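Local structure of Sodium/sialic acid symporter SiaT (Proteus mirabilis, 5NV9) at residues 26-29 against 30-33; 124-127 against 128-131; 282-285 against 286-290. The protein couples the inward sodium gradient to uptake of the sialic acid N-acetylneuraminic acid across the inner membrane, carrying two sodium ions with each substrate. All coordinates share one frame; numbering follows the deposited sequence. Where two conformers were deposited one is given.

Contact 1: residues 26-29 against 30-33; sequences VYFS and KRQK
A type I beta turn from Ser29 to Gln32 leads the chain from the cytoplasmic end of transmembrane helix 8-29 into the following loop. Gln32 binds two carbonyls, those of Phe28 and Ser29. Its backbone N reaches Ser29 O at 3.2 Å, from above the carbonyl plane. Its side chain bends at chi2 (-49°), which folds the amide back so that NE2 meets Phe28 O at 2.7 Å. That bond is nearly straight (162°), and the carbonyl oxygen lies close to the amide plane of Gln32.

Arg31 runs alongside Phe28. The CE1 corner of the Phe28 ring sits 3.3 Å above one face of the guanidinium, toward its rim. The two planes are 66° apart, so this is no flat stack. A salt bridge from NH1 to Glu176 ties the guanidinium to helix 155-203. Trp180 of that helix meets the Phe28 ring in a nearly parallel orientation.

Ser29 OG turns back to donate to Val26 O at 2.6 Å. One water bridges Tyr27 and Arg31: it donates to Tyr27 O at 2.8 Å and accepts from Arg31 NE at 2.6 Å.

Contact 2: residues 124-127 against 128-131; sequences ASLS and FMLF
Met129, present as selenomethionine, folds back along its helix to touch Ser125 and Leu126, one turn earlier. The path starts at CB, which lies 3.5 Å from Ser125 O. CG comes closer to the same oxygen, at 3.2 Å. With chi1 at -72°, CG lies beside the backbone N, which keeps it close to Ser125 O; the chain then runs extended to the selenium. There it bends (chi3 -79°), and this bend swings the end methyl back toward the preceding turn. CE ends in a small group of neighbours. It is 3.4 Å from Ser125 O and equally 3.4 Å from Ser125 OG. It also meets Leu126 CD2 at 3.7 Å, where the two side chains cross at a slant.

The oxygens in this group are already bonded. Ser125 O accepts the backbone N of Met129 at 2.9 Å, in a nearly straight bond. Ser125 OG is hydrogen-bonded to Asp358. The methyl thus packs against polar atoms that have their own partners. Cys354 of helix 328-361 also touches the Met129 side chain.

Leu130 lies against the backbone in a similar way, with CG 3.3 Å from Leu126 O. Leu126 and Leu130 are on the surface, and Leu130 also touches Phe407 and Ile411 of helix 405-412. Phe128 points to another side of the helix, where its ring stacks with that of His132.

Four successive backbone bonds, from Ala124 O to Phe128 N through Ser127 O to Phe131 N, give the i to i+4 pattern of a regular alpha helix. This is transmembrane helix 118-151 of the LeuT fold, and a little further along it Arg135 binds the sialic acid.

Contact 3: residues 282-285 against 286-290; sequences AIIP and IFFFA
Phe287, Phe288 and Phe289 all reach back to the turn that holds Pro285, and the packing is close around its carbonyl. Pro285 O accepts Phe289 N at 3.2 Å, nearly in line with the carbonyl bond, and Phe288 N more weakly. The edge of the Phe289 ring also meets this oxygen, with CD2 at 3.3 Å. Phe288 turns its ring edge to Pro285 CA, and its CE2 lies 3.9 Å from Ile284 CG2, the branch anti to the backbone N.

The centre is a proline kink in transmembrane helix 267-301 of the LeuT fold. Pro285 N has no hydrogen to give to the turn before. The bonding here is irregular: Phe287 N turns to Ile284 O at 2.8 Å, only three residues back and well above the carbonyl plane. The kink borders the substrate site: the side chain of Pro285 is about 4 Å from the bound sialic acid, and its ring touches Gln82, which binds that substrate. Phe288 packs edge-to-face with Phe64.

The side of Ile283 is looser. Ile283 is on the surface, and its CG2 comes only to 4.3 Å from Phe287 CE1. Ile283 O faces carbon instead, with Ile286 CB and Phe287 CD1 both at 3.5 Å. Ile286 CD1 packs further back on Ala282 O; that oxygen is hydrogen-bonded to Tyr83 OH.

In the fold
From the N terminus the chain meets the three contacts in series. None nests in or crosses another, and none closes a long loop, because each joins residues three to five apart in one continuous stretch. Contact 1 takes the chain out of helix 8-29 into the cytoplasmic loop and joins it to helix 155-203. Contact 2 lies within helix 118-151, against helices 328-361 and 405-412. Contact 3 lies within helix 267-301, against helices 61-73, 80-87 and 155-203. Helix 155-203 is therefore shared by contacts 1 and 3. Contacts 2 and 3 lie on opposite sides of the chain's centre, their own centres about 30 Å apart.

Contact 1: residues 26-29 against 30-33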
ATOM      1  N   VAL A  26      -1.694 -22.783  -5.423  1.00 32.39           N
ATOM      2  CA  VAL A  26      -2.078 -24.211  -5.341  1.00 32.89           C
ATOM      3  C   VAL A  26      -1.233 -24.934  -4.289  1.00 31.21           C
ATOM      4  O   VAL A  26      -1.756 -25.687  -3.508  1.00 36.48           O
ATOM      5  CB  VAL A  26      -1.911 -24.924  -6.707  1.00 33.08           C
ATOM      6  CG1 VAL A  26      -2.150 -26.441  -6.574  1.00 33.99           C
ATOM      7  CG2 VAL A  26      -2.853 -24.319  -7.740  1.00 32.30           C
ATOM      8  N   TYR A  27       0.074 -24.697  -4.277  1.00 30.51           N
ATOM      9  CA  TYR A  27       0.997 -25.309  -3.330  1.00 29.83           C
ATOM     10  C   TYR A  27       0.594 -24.996  -1.850  1.00 29.76           C
ATOM     11  O   TYR A  27       0.522 -25.870  -0.978  1.00 24.79           O
ATOM     12  CB  TYR A  27       2.450 -24.862  -3.697  1.00 31.39           C
ATOM     13  CG  TYR A  27       3.515 -25.369  -2.757  1.00 34.56           C
ATOM     14  CD1 TYR A  27       4.281 -26.510  -3.051  1.00 40.65           C
ATOM     15  CD2 TYR A  27       3.725 -24.745  -1.542  1.00 33.54           C
ATOM     16  CE1 TYR A  27       5.235 -26.981  -2.145  1.00 43.21           C
ATOM     17  CE2 TYR A  27       4.665 -25.198  -0.648  1.00 38.19           C
ATOM     18  CZ  TYR A  27       5.420 -26.300  -0.945  1.00 42.84           C
ATOM     19  OH  TYR A  27       6.326 -26.695   0.005  1.00 51.29           O
ATOM     20  N   PHE A  28       0.304 -23.737  -1.562  1.00 28.57           N
ATOM     21  CA  PHE A  28      -0.061 -23.365  -0.196  1.00 28.31           C
ATOM     22  C   PHE A  28      -1.519 -23.629   0.207  1.00 27.87           C
ATOM     23  O   PHE A  28      -1.880 -23.431   1.393  1.00 27.39           O
ATOM     24  CB  PHE A  28       0.354 -21.880   0.028  1.00 27.14           C
ATOM     25  CG  PHE A  28       1.816 -21.737   0.195  1.00 28.77           C
ATOM     26  CD1 PHE A  28       2.402 -22.164   1.402  1.00 29.26           C
ATOM     27  CD2 PHE A  28       2.638 -21.334  -0.876  1.00 27.96           C
ATOM     28  CE1 PHE A  28       3.764 -22.107   1.561  1.00 28.41           C
ATOM     29  CE2 PHE A  28       4.001 -21.223  -0.716  1.00 27.89           C
ATOM     30  CZ  PHE A  28       4.565 -21.655   0.502  1.00 28.88           C
ATOM     31  N   SER A  29      -2.362 -24.069  -0.737  1.00 28.32           N
ATOM     32  CA  SER A  29      -3.784 -24.310  -0.432  1.00 31.91           C
ATOM     33  C   SER A  29      -3.967 -25.550   0.451  1.00 35.26           C
ATOM     34  O   SER A  29      -4.907 -25.620   1.231  1.00 39.12           O
ATOM     35  CB  SER A  29      -4.605 -24.445  -1.696  1.00 28.81           C
ATOM     36  OG  SER A  29      -4.105 -25.562  -2.419  1.00 33.23           O
ATOM     37  N   LYS A  30      -3.014 -26.466   0.381  1.00 35.36           N
ATOM     38  CA  LYS A  30      -3.065 -27.738   1.086  1.00 39.49           C
ATOM     39  C   LYS A  30      -3.050 -27.578   2.589  1.00 41.99           C
ATOM     40  O   LYS A  30      -3.689 -28.343   3.300  1.00 41.91           O
ATOM     41  CB  LYS A  30      -1.888 -28.628   0.658  1.00 43.33           C
ATOM     42  CG  LYS A  30      -1.723 -28.717  -0.874  1.00 48.09           C
ATOM     43  CD  LYS A  30      -0.456 -29.461  -1.284  1.00 53.28           C
ATOM     44  CE  LYS A  30      -0.133 -29.230  -2.746  1.00 55.63           C
ATOM     45  NZ  LYS A  30      -1.333 -29.366  -3.622  1.00 57.07           N
ATOM     46  N   ARG A  31      -2.324 -26.583   3.081  1.00 37.90           N
ATOM     47  CA  ARG A  31      -2.231 -26.363   4.515  1.00 35.14           C
ATOM     48  C   ARG A  31      -3.307 -25.421   5.121  1.00 33.55           C
ATOM     49  O   ARG A  31      -3.182 -25.016   6.276  1.00 32.56           O
ATOM     50  CB  ARG A  31      -0.837 -25.842   4.852  1.00 34.97           C
ATOM     51  CG  ARG A  31      -0.577 -24.411   4.431  1.00 35.94           C
ATOM     52  CD  ARG A  31       0.882 -24.059   4.655  1.00 38.95           C
ATOM     53  NE  ARG A  31       1.763 -24.841   3.797  1.00 36.39           N
ATOM     54  CZ  ARG A  31       3.082 -24.711   3.775  1.00 33.97           C
ATOM     55  NH1 ARG A  31       3.699 -23.835   4.555  1.00 32.95           N
ATOM     56  NH2 ARG A  31       3.784 -25.470   2.960  1.00 37.86           N
ATOM     57  N   GLN A  32      -4.348 -25.070   4.364  1.00 32.82           N
ATOM     58  CA  GLN A  32      -5.369 -24.140   4.893  1.00 31.75           C
ATOM     59  C   GLN A  32      -6.447 -24.880   5.623  1.00 34.49           C
ATOM     60  O   GLN A  32      -7.498 -25.122   5.090  1.00 36.80           O
ATOM     61  CB  GLN A  32      -6.018 -23.316   3.774  1.00 29.91           C
ATOM     62  CG  GLN A  32      -5.037 -22.518   2.924  1.00 30.31           C
ATOM     63  CD  GLN A  32      -4.059 -21.700   3.725  1.00 28.90           C
ATOM     64  OE1 GLN A  32      -4.420 -21.060   4.736  1.00 28.72           O
ATOM     65  NE2 GLN A  32      -2.811 -21.681   3.271  1.00 28.91           N
ATOM     66  N   LYS A  33      -6.223 -25.201   6.873  1.00 36.25           N
ATOM     67  CA  LYS A  33      -7.246 -25.934   7.615  1.00 36.75           C
ATOM     68  C   LYS A  33      -8.075 -25.010   8.504  1.00 32.59           C
ATOM     69  O   LYS A  33      -9.287 -25.111   8.572  1.00 33.97           O
ATOM     70  CB  LYS A  33      -6.571 -27.065   8.391  1.00 37.20           C
ATOM     71  CG  LYS A  33      -5.916 -28.048   7.424  1.00 42.82           C
ATOM     72  CD  LYS A  33      -5.380 -29.279   8.124  1.00 46.71           C
ATOM     73  CE  LYS A  33      -4.113 -29.783   7.449  1.00 52.66           C
ATOM     74  NZ  LYS A  33      -4.287 -29.934   5.977  1.00 53.03           N
TER
HETATM   75  O   HOH W   1       0.757 -26.169   1.830  1.00 43.23           O

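Contact 2: residues 124-127 against 128-131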
ATOM      1  N   ALA A 124     -12.772   1.689  13.135  1.00 23.71           N
ATOM      2  CA  ALA A 124     -11.483   1.496  12.452  1.00 24.20           C
ATOM      3  C   ALA A 124     -11.503   0.375  11.413  1.00 24.73           C
ATOM      4  O   ALA A 124     -10.957   0.546  10.343  1.00 24.18           O
ATOM      5  CB  ALA A 124     -10.332   1.294  13.468  1.00 23.81           C
ATOM      6  N   SER A 125     -12.115  -0.768  11.767  1.00 22.76           N
ATOM      7  CA  SER A 125     -12.228  -1.908  10.911  1.00 21.96           C
ATOM      8  C   SER A 125     -13.061  -1.624   9.625  1.00 22.95           C
ATOM      9  O   SER A 125     -12.654  -1.981   8.510  1.00 21.08           O
ATOM     10  CB  SER A 125     -12.878  -3.037  11.705  1.00 23.81           C
ATOM     11  OG  SER A 125     -12.855  -4.226  10.987  1.00 27.92           O
ATOM     12  N   LEU A 126     -14.215  -0.972   9.774  1.00 22.44           N
ATOM     13  CA  LEU A 126     -15.047  -0.581   8.645  1.00 23.47           C
ATOM     14  C   LEU A 126     -14.331   0.449   7.770  1.00 23.80           C
ATOM     15  O   LEU A 126     -14.406   0.376   6.530  1.00 27.70           O
ATOM     16  CB  LEU A 126     -16.402  -0.054   9.133  1.00 27.02           C
ATOM     17  CG  LEU A 126     -17.243  -1.116   9.835  1.00 30.90           C
ATOM     18  CD1 LEU A 126     -18.379  -0.475  10.577  1.00 33.17           C
ATOM     19  CD2 LEU A 126     -17.799  -2.157   8.861  1.00 34.64           C
ATOM     20  N   SER A 127     -13.588   1.378   8.364  1.00 24.33           N
ATOM     21  CA  SER A 127     -12.849   2.349   7.572  0.79 25.52           C
ATOM     22  C   SER A 127     -11.726   1.636   6.754  1.00 26.01           C
ATOM     23  O   SER A 127     -11.484   1.975   5.593  1.00 23.54           O
ATOM     24  CB  SER A 127     -12.215   3.416   8.446  0.79 27.05           C
ATOM     25  OG  SER A 127     -13.181   4.232   9.071  0.79 28.85           O
ATOM     26  N   PHE A 128     -11.051   0.659   7.381  1.00 24.51           N
ATOM     27  CA  PHE A 128     -10.033  -0.119   6.718  1.00 23.81           C
ATOM     28  C   PHE A 128     -10.629  -0.847   5.538  1.00 23.70           C
ATOM     29  O   PHE A 128     -10.120  -0.734   4.420  1.00 26.56           O
ATOM     30  CB  PHE A 128      -9.259  -1.103   7.636  1.00 23.70           C
ATOM     31  CG  PHE A 128      -8.343  -2.006   6.871  1.00 22.54           C
ATOM     32  CD1 PHE A 128      -7.047  -1.609   6.550  1.00 21.80           C
ATOM     33  CD2 PHE A 128      -8.802  -3.200   6.369  1.00 22.80           C
ATOM     34  CE1 PHE A 128      -6.226  -2.408   5.777  1.00 22.71           C
ATOM     35  CE2 PHE A 128      -7.972  -4.011   5.576  1.00 24.52           C
ATOM     36  CZ  PHE A 128      -6.680  -3.632   5.306  1.00 23.27           C
HETATM   37  N   MSE A 129     -11.670  -1.626   5.796  1.00 24.88           N
HETATM   38  CA  MSE A 129     -12.258  -2.504   4.785  1.00 24.63           C
HETATM   39  C   MSE A 129     -12.734  -1.689   3.591  1.00 26.34           C
HETATM   40  O   MSE A 129     -12.446  -2.029   2.446  1.00 24.92           O
HETATM   41  CB  MSE A 129     -13.354  -3.321   5.408  1.00 22.91           C
HETATM   42  CG  MSE A 129     -12.739  -4.347   6.308  1.00 24.85           C
HETATM   43 SE   MSE A 129     -14.134  -5.625   6.873  1.00 34.45          SE
HETATM   44  CE  MSE A 129     -14.923  -4.484   8.262  1.00 28.73           C
ATOM     45  N   LEU A 130     -13.437  -0.593   3.845  1.00 23.68           N
ATOM     46  CA  LEU A 130     -13.887   0.287   2.765  1.00 25.78           C
ATOM     47  C   LEU A 130     -12.741   0.978   2.053  1.00 24.18           C
ATOM     48  O   LEU A 130     -12.796   1.098   0.849  1.00 26.65           O
ATOM     49  CB  LEU A 130     -14.882   1.329   3.273  1.00 27.40           C
ATOM     50  CG  LEU A 130     -16.187   0.712   3.767  1.00 33.75           C
ATOM     51  CD1 LEU A 130     -17.014   1.736   4.539  1.00 37.60           C
ATOM     52  CD2 LEU A 130     -16.962   0.111   2.598  1.00 35.23           C
ATOM     53  N   PHE A 131     -11.707   1.414   2.761  1.00 23.88           N
ATOM     54  CA  PHE A 131     -10.588   2.070   2.101  1.00 24.40           C
ATOM     55  C   PHE A 131      -9.908   1.095   1.130  1.00 25.32           C
ATOM     56  O   PHE A 131      -9.630   1.425  -0.041  1.00 26.35           O
ATOM     57  CB  PHE A 131      -9.537   2.652   3.050  1.00 25.52           C
ATOM     58  CG  PHE A 131      -8.416   3.339   2.307  1.00 28.82           C
ATOM     59  CD1 PHE A 131      -8.634   4.564   1.674  1.00 33.29           C
ATOM     60  CD2 PHE A 131      -7.160   2.710   2.111  1.00 32.68           C
ATOM     61  CE1 PHE A 131      -7.608   5.185   0.925  1.00 37.34           C
ATOM     62  CE2 PHE A 131      -6.136   3.317   1.358  1.00 32.97           C
ATOM     63  CZ  PHE A 131      -6.354   4.551   0.768  1.00 35.63           C
TER

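Contact 3: residues 282-285 against 286-290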
ATOM      1  N   ALA A 282      15.103   1.658   1.595  1.00 23.27           N
ATOM      2  CA  ALA A 282      16.264   2.522   1.483  1.00 24.70           C
ATOM      3  C   ALA A 282      16.935   2.469   0.081  1.00 25.48           C
ATOM      4  O   ALA A 282      17.646   3.394  -0.291  1.00 28.85           O
ATOM      5  CB  ALA A 282      17.285   2.168   2.568  1.00 25.24           C
ATOM      6  N   ILE A 283      16.698   1.428  -0.700  1.00 26.43           N
ATOM      7  CA  ILE A 283      17.454   1.208  -1.937  1.00 30.07           C
ATOM      8  C   ILE A 283      16.569   1.263  -3.160  1.00 28.55           C
ATOM      9  O   ILE A 283      16.793   2.065  -4.072  1.00 34.16           O
ATOM     10  CB  ILE A 283      18.184  -0.136  -1.910  1.00 33.31           C
ATOM     11  CG1 ILE A 283      19.177  -0.146  -0.794  1.00 36.01           C
ATOM     12  CG2 ILE A 283      18.903  -0.375  -3.229  1.00 39.14           C
ATOM     13  CD1 ILE A 283      20.100   1.042  -0.763  1.00 38.78           C
ATOM     14  N   ILE A 284      15.489   0.509  -3.153  1.00 26.67           N
ATOM     15  CA  ILE A 284      14.633   0.428  -4.362  1.00 24.88           C
ATOM     16  C   ILE A 284      13.903   1.707  -4.887  1.00 23.82           C
ATOM     17  O   ILE A 284      14.026   1.995  -6.069  1.00 19.19           O
ATOM     18  CB  ILE A 284      13.767  -0.846  -4.306  1.00 25.68           C
ATOM     19  CG1 ILE A 284      14.701  -2.088  -4.279  1.00 27.64           C
ATOM     20  CG2 ILE A 284      12.802  -0.967  -5.479  1.00 25.68           C
ATOM     21  CD1 ILE A 284      15.723  -2.241  -5.417  1.00 28.57           C
ATOM     22  N   PRO A 285      13.105   2.451  -4.041  1.00 26.38           N
ATOM     23  CA  PRO A 285      12.433   3.693  -4.441  1.00 24.40           C
ATOM     24  C   PRO A 285      13.322   4.689  -5.129  1.00 24.24           C
ATOM     25  O   PRO A 285      12.866   5.381  -6.054  1.00 23.87           O
ATOM     26  CB  PRO A 285      11.937   4.269  -3.097  1.00 24.29           C
ATOM     27  CG  PRO A 285      11.566   3.010  -2.390  1.00 26.29           C
ATOM     28  CD  PRO A 285      12.700   2.073  -2.689  1.00 25.82           C
ATOM     29  N   ILE A 286      14.570   4.803  -4.684  1.00 22.52           N
ATOM     30  CA  ILE A 286      15.516   5.659  -5.351  1.00 26.41           C
ATOM     31  C   ILE A 286      15.527   5.360  -6.864  1.00 26.99           C
ATOM     32  O   ILE A 286      15.637   6.281  -7.685  1.00 23.95           O
ATOM     33  CB  ILE A 286      16.956   5.432  -4.883  1.00 31.17           C
ATOM     34  CG1 ILE A 286      17.154   5.807  -3.438  1.00 38.30           C
ATOM     35  CG2 ILE A 286      17.910   6.294  -5.694  1.00 32.48           C
ATOM     36  CD1 ILE A 286      18.544   5.427  -2.930  1.00 42.07           C
ATOM     37  N   PHE A 287      15.427   4.084  -7.236  1.00 23.75           N
ATOM     38  CA  PHE A 287      15.436   3.727  -8.679  1.00 23.56           C
ATOM     39  C   PHE A 287      14.210   4.244  -9.420  1.00 23.82           C
ATOM     40  O   PHE A 287      14.351   4.624 -10.598  1.00 22.03           O
ATOM     41  CB  PHE A 287      15.662   2.245  -8.944  1.00 23.74           C
ATOM     42  CG  PHE A 287      17.066   1.824  -8.725  1.00 24.16           C
ATOM     43  CD1 PHE A 287      17.517   1.495  -7.449  1.00 25.72           C
ATOM     44  CD2 PHE A 287      17.958   1.774  -9.781  1.00 25.85           C
ATOM     45  CE1 PHE A 287      18.839   1.127  -7.233  1.00 27.66           C
ATOM     46  CE2 PHE A 287      19.278   1.429  -9.557  1.00 27.22           C
ATOM     47  CZ  PHE A 287      19.723   1.106  -8.286  1.00 25.85           C
ATOM     48  N   PHE A 288      13.051   4.338  -8.742  1.00 24.05           N
ATOM     49  CA  PHE A 288      11.850   4.888  -9.393  1.00 23.79           C
ATOM     50  C   PHE A 288      12.006   6.400  -9.684  1.00 22.59           C
ATOM     51  O   PHE A 288      11.610   6.869 -10.738  1.00 21.71           O
ATOM     52  CB  PHE A 288      10.588   4.534  -8.622  1.00 24.97           C
ATOM     53  CG  PHE A 288      10.248   3.075  -8.706  1.00 25.94           C
ATOM     54  CD1 PHE A 288       9.680   2.547  -9.864  1.00 28.71           C
ATOM     55  CD2 PHE A 288      10.539   2.209  -7.682  1.00 26.17           C
ATOM     56  CE1 PHE A 288       9.432   1.172  -9.992  1.00 28.11           C
ATOM     57  CE2 PHE A 288      10.297   0.827  -7.804  1.00 25.98           C
ATOM     58  CZ  PHE A 288       9.712   0.319  -8.941  1.00 24.48           C
ATOM     59  N   PHE A 289      12.602   7.136  -8.761  1.00 22.85           N
ATOM     60  CA  PHE A 289      12.925   8.552  -9.003  1.00 25.37           C
ATOM     61  C   PHE A 289      13.952   8.633 -10.121  1.00 25.69           C
ATOM     62  O   PHE A 289      13.781   9.419 -11.058  1.00 24.37           O
ATOM     63  CB  PHE A 289      13.457   9.218  -7.715  1.00 25.39           C
ATOM     64  CG  PHE A 289      12.366   9.499  -6.728  1.00 24.84           C
ATOM     65  CD1 PHE A 289      11.595  10.635  -6.873  1.00 22.24           C
ATOM     66  CD2 PHE A 289      12.021   8.578  -5.717  1.00 23.65           C
ATOM     67  CE1 PHE A 289      10.553  10.909  -5.974  1.00 24.11           C
ATOM     68  CE2 PHE A 289      10.948   8.847  -4.845  1.00 26.50           C
ATOM     69  CZ  PHE A 289      10.203  10.012  -4.989  1.00 22.96           C
ATOM     70  N   ALA A 290      15.010   7.818 -10.024  1.00 22.74           N
ATOM     71  CA  ALA A 290      16.089   7.863 -11.004  1.00 21.80           C
ATOM     72  C   ALA A 290      15.572   7.588 -12.388  1.00 19.73           C
ATOM     73  O   ALA A 290      16.005   8.246 -13.359  1.00 20.81           O
ATOM     74  CB  ALA A 290      17.262   6.962 -10.629  1.00 21.19           C
TER